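PDB 1O8V: fatty acid-binding protein homolog 1 from Echinococcus granulosus, which binds long-chain fatty acids such as palmitate inside a beta-barrel and has been implicated in the uptake, storage and transport of lipids by the parasite. Local coordinates for residues Lys100-Tyr105 with Lys120-Val125; Asn40-Asp45 with Lys52-Ser57. All coordinates share one frame; numbering follows the deposited sequence.

Contact 1. Residues Lys100-Tyr105 with Lys120-Val125; sequences KTKVTY and KVDEVV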
loop_
_atom_site.group_PDB
_atom_site.type_symbol
_atom_site.label_atom_id
_atom_site.label_comp_id
_atom_site.label_asym_id
_atom_site.label_seq_id
_atom_site.Cartn_x
_atom_site.Cartn_y
_atom_site.Cartn_z
ATOM N N LYS A 100 9.448 -8.536 10.819
ATOM C CA LYS A 100 10.099 -9.497 11.750
ATOM C C LYS A 100 9.266 -9.791 12.996
ATOM O O LYS A 100 9.599 -10.728 13.767
ATOM C CB LYS A 100 11.528 -9.099 12.158
ATOM C CG LYS A 100 12.487 -8.850 11.033
ATOM C CD LYS A 100 13.796 -8.279 11.607
ATOM C CE LYS A 100 14.917 -8.185 10.580
ATOM N NZ LYS A 100 15.528 -6.812 10.567
ATOM N N THR A 101 8.217 -9.001 13.224
ATOM C CA THR A 101 7.232 -9.301 14.258
ATOM C C THR A 101 5.894 -9.665 13.624
ATOM O O THR A 101 5.261 -10.645 14.033
ATOM C CB THR A 101 7.041 -8.109 15.189
ATOM O OG1 THR A 101 8.263 -7.868 15.923
ATOM C CG2 THR A 101 5.967 -8.398 16.262
ATOM N N LYS A 102 5.453 -8.820 12.681
ATOM C CA LYS A 102 4.221 -9.003 11.931
ATOM C C LYS A 102 4.494 -9.039 10.447
ATOM O O LYS A 102 5.375 -8.336 9.964
ATOM C CB LYS A 102 3.273 -7.842 12.193
ATOM C CG LYS A 102 2.827 -7.668 13.620
ATOM C CD LYS A 102 2.055 -8.850 14.127
ATOM C CE LYS A 102 1.513 -8.600 15.525
ATOM N NZ LYS A 102 0.880 -9.832 16.094
ATOM N N VAL A 103 3.678 -9.796 9.725
ATOM C CA VAL A 103 3.640 -9.704 8.274
ATOM C C VAL A 103 2.347 -8.975 7.932
ATOM O O VAL A 103 1.271 -9.349 8.395
ATOM C CB VAL A 103 3.694 -11.078 7.581
ATOM C CG1 VAL A 103 3.651 -10.921 6.075
ATOM C CG2 VAL A 103 4.928 -11.837 7.969
ATOM N N THR A 104 2.477 -7.931 7.127
ATOM C CA THR A 104 1.335 -7.204 6.597
ATOM C C THR A 104 1.066 -7.719 5.195
ATOM O O THR A 104 1.989 -7.788 4.386
ATOM C CB THR A 104 1.602 -5.705 6.547
ATOM O OG1 THR A 104 1.914 -5.207 7.857
ATOM C CG2 THR A 104 0.366 -4.956 6.082
ATOM N N TYR A 105 -0.185 -8.070 4.913
ATOM C CA TYR A 105 -0.608 -8.541 3.605
ATOM C C TYR A 105 -1.520 -7.487 2.998
ATOM O O TYR A 105 -2.587 -7.191 3.525
ATOM C CB TYR A 105 -1.339 -9.878 3.701
ATOM C CG TYR A 105 -0.512 -10.999 4.255
ATOM C CD1 TYR A 105 0.358 -11.715 3.453
ATOM C CD2 TYR A 105 -0.607 -11.357 5.587
ATOM C CE1 TYR A 105 1.100 -12.753 3.969
ATOM C CE2 TYR A 105 0.129 -12.412 6.111
ATOM C CZ TYR A 105 0.989 -13.097 5.304
ATOM O OH TYR A 105 1.713 -14.121 5.848
ATOM N N LYS A 120 -4.210 -6.457 5.708
ATOM C CA LYS A 120 -4.443 -7.446 6.745
ATOM C C LYS A 120 -3.206 -7.627 7.607
ATOM O O LYS A 120 -2.105 -7.761 7.075
ATOM C CB LYS A 120 -4.828 -8.776 6.132
ATOM C CG LYS A 120 -6.184 -8.741 5.455
ATOM C CD LYS A 120 -6.613 -10.122 5.037
ATOM C CE LYS A 120 -5.825 -10.618 3.878
ATOM N NZ LYS A 120 -6.561 -10.352 2.630
ATOM N N VAL A 121 -3.398 -7.661 8.914
ATOM C CA VAL A 121 -2.348 -8.014 9.879
ATOM C C VAL A 121 -3.028 -8.926 10.875
ATOM O O VAL A 121 -4.022 -8.519 11.491
ATOM C CB VAL A 121 -1.759 -6.753 10.613
ATOM C CG1 VAL A 121 -0.700 -7.165 11.640
ATOM C CG2 VAL A 121 -1.161 -5.792 9.628
ATOM N N ASP A 122 -2.502 -10.132 11.029
ATOM C CA ASP A 122 -3.243 -11.166 11.782
ATOM C C ASP A 122 -4.690 -11.218 11.258
ATOM O O ASP A 122 -4.882 -11.309 10.063
ATOM C CB ASP A 122 -3.185 -10.862 13.279
ATOM C CG ASP A 122 -1.777 -10.685 13.804
ATOM O OD1 ASP A 122 -0.843 -11.391 13.337
ATOM O OD2 ASP A 122 -1.526 -9.878 14.704
ATOM N N GLU A 123 -5.677 -11.143 12.155
ATOM C CA GLU A 123 -7.094 -11.153 11.795
ATOM C C GLU A 123 -7.699 -9.797 11.461
ATOM O O GLU A 123 -8.880 -9.705 11.087
ATOM C CB GLU A 123 -7.905 -11.799 12.924
ATOM C CG GLU A 123 -8.337 -10.868 14.036
ATOM C CD GLU A 123 -7.263 -10.468 15.024
ATOM O OE1 GLU A 123 -6.111 -10.919 14.912
ATOM O OE2 GLU A 123 -7.601 -9.704 15.969
ATOM N N VAL A 124 -6.913 -8.731 11.605
ATOM C CA VAL A 124 -7.377 -7.363 11.380
ATOM C C VAL A 124 -7.485 -7.063 9.917
ATOM O O VAL A 124 -6.578 -7.405 9.150
ATOM C CB VAL A 124 -6.419 -6.343 12.030
ATOM C CG1 VAL A 124 -6.937 -4.914 11.828
ATOM C CG2 VAL A 124 -6.229 -6.637 13.520
ATOM N N VAL A 125 -8.607 -6.472 9.519
ATOM C CA VAL A 125 -8.881 -6.159 8.136
ATOM C C VAL A 125 -9.181 -4.672 7.938
ATOM O O VAL A 125 -9.986 -4.084 8.656
ATOM C CB VAL A 125 -10.078 -6.965 7.583
ATOM C CG1 VAL A 125 -10.258 -6.693 6.120
ATOM C CG2 VAL A 125 -9.893 -8.440 7.839
HETATM O O HOH W 1 -0.487 -11.164 9.332
HETATM O O HOH W 2 -4.915 -8.291 2.068
#
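Lys-102 reaches across to Val-121 and Asp-122. CB and CG each lie 4.1 Å from Val-121 CG1, the two side chains crossing at about a right angle. A bend at chi2 (-62°) then carries CD past the carboxylate of Asp-122, and CE comes in beside OD2. NZ closes a salt bridge with Asp-122 OD2 at 2.8 Å, on the syn lone pair of that oxygen. OD2 is shared: Arg-23, on helix 17-24, forms a second salt bridge with it, so two cations grip one carboxylate oxygen and probably favour its charged form.

Asp-122 sits in the type II' turn from Val-121 to Val-124, which joins strand 114-121 to strand 124-132 of the fatty-acid-binding barrel. Strand 103-111 pairs with 114-121 in an antiparallel hairpin, and this is its open end. Tyr-105 and Lys-120 are a hydrogen-bonded pair: Tyr-105 N reaches Lys-120 O at 2.9 Å and nearly straight (175°), while Lys-120 N returns to Tyr-105 O at 2.8 Å.

Toward the turn at Val-121 to Val-124 the strands part, and a water takes over, donating to Val-103 O and accepting from Asp-122 N. A second water accepts from Lys-120 NZ and donates to Tyr-105 O; that ammonium also forms a salt bridge with Glu-107. On the buried face, Val-121 CG2 packs 3.6 Å from Thr-104 OG1, with Leu-24 of helix 17-24 against Thr-104. Over one face of the Tyr-105 ring, offset toward its rim, lies Val-103 CG1.

Contact 2. Residues Asn40-Asp45 with Lys52-Ser57; sequences NLIVTD and KMRSES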
loop_
_atom_site.group_PDB
_atom_site.type_symbol
_atom_site.label_atom_id
_atom_site.label_comp_id
_atom_site.label_asym_id
_atom_site.label_seq_id
_atom_site.Cartn_x
_atom_site.Cartn_y
_atom_site.Cartn_z
ATOM N N ASN A 40 -2.546 10.058 -2.360
ATOM C CA ASN A 40 -2.583 9.618 -3.739
ATOM C C ASN A 40 -1.685 8.392 -3.870
ATOM O O ASN A 40 -0.847 8.094 -3.011
ATOM C CB ASN A 40 -2.101 10.719 -4.683
ATOM C CG ASN A 40 -3.037 11.915 -4.730
ATOM O OD1 ASN A 40 -4.260 11.780 -4.622
ATOM N ND2 ASN A 40 -2.463 13.105 -4.915
ATOM N N LEU A 41 -1.919 7.613 -4.901
ATOM C CA LEU A 41 -1.047 6.522 -5.241
ATOM C C LEU A 41 -0.768 6.650 -6.719
ATOM O O LEU A 41 -1.699 6.699 -7.518
ATOM C CB LEU A 41 -1.733 5.189 -4.965
ATOM C CG LEU A 41 -1.007 3.954 -5.467
ATOM C CD1 LEU A 41 0.267 3.779 -4.697
ATOM C CD2 LEU A 41 -1.863 2.726 -5.316
ATOM N N ILE A 42 0.504 6.749 -7.075
ATOM C CA ILE A 42 0.916 6.835 -8.476
ATOM C C ILE A 42 1.728 5.594 -8.823
ATOM O O ILE A 42 2.762 5.346 -8.221
ATOM C CB ILE A 42 1.756 8.099 -8.727
ATOM C CG1 ILE A 42 1.008 9.334 -8.245
ATOM C CG2 ILE A 42 2.068 8.227 -10.210
ATOM C CD1 ILE A 42 1.882 10.508 -7.948
ATOM N N VAL A 43 1.239 4.806 -9.783
ATOM C CA VAL A 43 1.902 3.580 -10.200
ATOM C C VAL A 43 2.438 3.773 -11.629
ATOM O O VAL A 43 1.661 4.095 -12.541
ATOM C CB VAL A 43 0.952 2.388 -10.160
ATOM C CG1 VAL A 43 1.720 1.098 -10.354
ATOM C CG2 VAL A 43 0.160 2.361 -8.846
ATOM N N THR A 44 3.736 3.572 -11.800
ATOM C CA THR A 44 4.396 3.824 -13.090
ATOM C C THR A 44 5.195 2.611 -13.566
ATOM O O THR A 44 5.752 1.851 -12.769
ATOM C CB THR A 44 5.292 5.100 -13.060
ATOM O OG1 THR A 44 6.246 5.078 -11.983
ATOM C CG2 THR A 44 4.464 6.317 -12.786
ATOM N N ASP A 45 5.217 2.432 -14.884
ATOM C CA ASP A 45 5.993 1.401 -15.564
ATOM C C ASP A 45 7.353 1.994 -15.921
ATOM O O ASP A 45 7.432 2.965 -16.679
ATOM C CB ASP A 45 5.219 0.993 -16.810
ATOM C CG ASP A 45 5.864 -0.148 -17.592
ATOM O OD1 ASP A 45 7.052 -0.452 -17.404
ATOM O OD2 ASP A 45 5.207 -0.763 -18.452
ATOM N N LYS A 52 7.274 1.491 -10.247
ATOM C CA LYS A 52 7.328 2.326 -9.039
ATOM C C LYS A 52 5.931 2.573 -8.509
ATOM O O LYS A 52 5.002 2.784 -9.283
ATOM C CB LYS A 52 8.006 3.669 -9.356
ATOM C CG LYS A 52 8.149 4.615 -8.185
ATOM C CD LYS A 52 8.631 5.985 -8.644
ATOM C CE LYS A 52 10.098 5.982 -9.042
ATOM N NZ LYS A 52 10.617 7.378 -8.982
ATOM N N MET A 53 5.765 2.525 -7.184
ATOM C CA MET A 53 4.585 3.083 -6.529
ATOM C C MET A 53 5.018 4.260 -5.688
ATOM O O MET A 53 5.952 4.131 -4.892
ATOM C CB MET A 53 3.896 2.048 -5.624
ATOM C CG MET A 53 3.171 0.985 -6.379
ATOM S SD MET A 53 2.144 -0.095 -5.272
ATOM C CE MET A 53 3.428 -1.074 -4.469
ATOM N N ARG A 54 4.349 5.392 -5.883
ATOM C CA ARG A 54 4.591 6.630 -5.136
ATOM C C ARG A 54 3.305 7.036 -4.415
ATOM O O ARG A 54 2.216 6.977 -4.981
ATOM C CB ARG A 54 5.060 7.761 -6.078
ATOM C CG ARG A 54 5.299 9.119 -5.389
ATOM C CD ARG A 54 5.893 10.177 -6.321
ATOM N NE ARG A 54 7.345 10.037 -6.543
ATOM C CZ ARG A 54 8.006 10.667 -7.523
ATOM N NH1 ARG A 54 7.381 11.500 -8.340
ATOM N NH2 ARG A 54 9.312 10.480 -7.699
ATOM N N SER A 55 3.426 7.383 -3.144
ATOM C CA SER A 55 2.307 7.827 -2.335
ATOM C C SER A 55 2.602 9.224 -1.835
ATOM O O SER A 55 3.623 9.438 -1.174
ATOM C CB SER A 55 2.089 6.863 -1.172
ATOM O OG SER A 55 0.999 7.268 -0.366
ATOM N N GLU A 56 1.718 10.166 -2.176
ATOM C CA GLU A 56 1.851 11.582 -1.834
ATOM C C GLU A 56 0.765 11.956 -0.834
ATOM O O GLU A 56 -0.405 11.676 -1.055
ATOM C CB GLU A 56 1.680 12.449 -3.092
ATOM C CG GLU A 56 2.740 12.244 -4.171
ATOM C CD GLU A 56 2.490 13.092 -5.414
ATOM O OE1 GLU A 56 1.309 13.331 -5.750
ATOM O OE2 GLU A 56 3.484 13.525 -6.036
ATOM N N SER A 57 1.155 12.586 0.268
ATOM C CA SER A 57 0.195 13.117 1.241
ATOM C C SER A 57 0.827 14.241 2.064
ATOM O O SER A 57 2.032 14.485 1.986
ATOM C CB SER A 57 -0.333 12.018 2.160
ATOM O OG SER A 57 0.601 11.671 3.172
#
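Ile-42 and Arg-54 face each other as a hydrogen-bonded antiparallel pair, Ile-42 N giving to Arg-54 O at 2.7 Å and Arg-54 N giving back to Ile-42 O at 2.8 Å. One pair along, Thr-44 and Lys-52 repeat the exchange. At the other end Asn-40 N bonds to Glu-56 O at 3.0 Å, but the return bond from Glu-56 N to Asn-40 O is weak at 3.4 Å. CA-H...O contacts fill in between, among them Val-43 CA to Lys-52 O.

On the face with Ile-42, Ile-42 CD1 lies over the end of the Glu-56 side chain, 3.6 Å from Glu-56 OE1 and about as near to CD. Thr-44 OG1 stands between its backbone N and carbonyl carbon (chi1 54°), which sets it 3.5 Å from Lys-52 CB, the two side chains running alongside each other. Strands 40-47 and 50-56 form a beta hairpin of the calycin barrel, and the face with Leu-41, Val-43 and Met-53 is buried. There the side chains of Leu-41 and Met-53 cross obliquely, Leu-41 CD1 coming 4.1 Å from Met-53 CB, whereas Val-43 CG2 lies beside Met-53 CG at 4.1 Å, both side chains pointing the same way.

Moving outward, the Met-53 side chain touches Met-93 and His-95 on strand 92-98. Strand 7-15 holds the far edge of 40-47 through backbone bonds of Trp-9 to Leu-41 and Gly-7 to Val-43. Beyond the other edge, the two carboxylate oxygens of Glu-63 go to different partners: OE1 forms a salt bridge with Arg-54 NE and OE2 one with Lys-52 NZ, each chain bending at chi3 as it leaves the hairpin.

Contacts 1 and 2 lie on opposite sides of the chain's centre, their own centres 22 Å apart and their nearest atoms about 11 Å apart, yet both belong to one curled antiparallel sheet. Bound palmitic acid lies between them: it is about 5 Å from the side chain of Thr-104 in contact 1 and about 5 Å from that of Ser-55 in contact 2, and it touches Ser-57. Among the residues that bind hexadecanoate, Arg-108 is about 4 Å from Met-53 and about 9 Å from Thr-104, side chain to side chain, while Tyr-130 is about 4 Å from Leu-41, so contact 2 packs more closely against the binding residues.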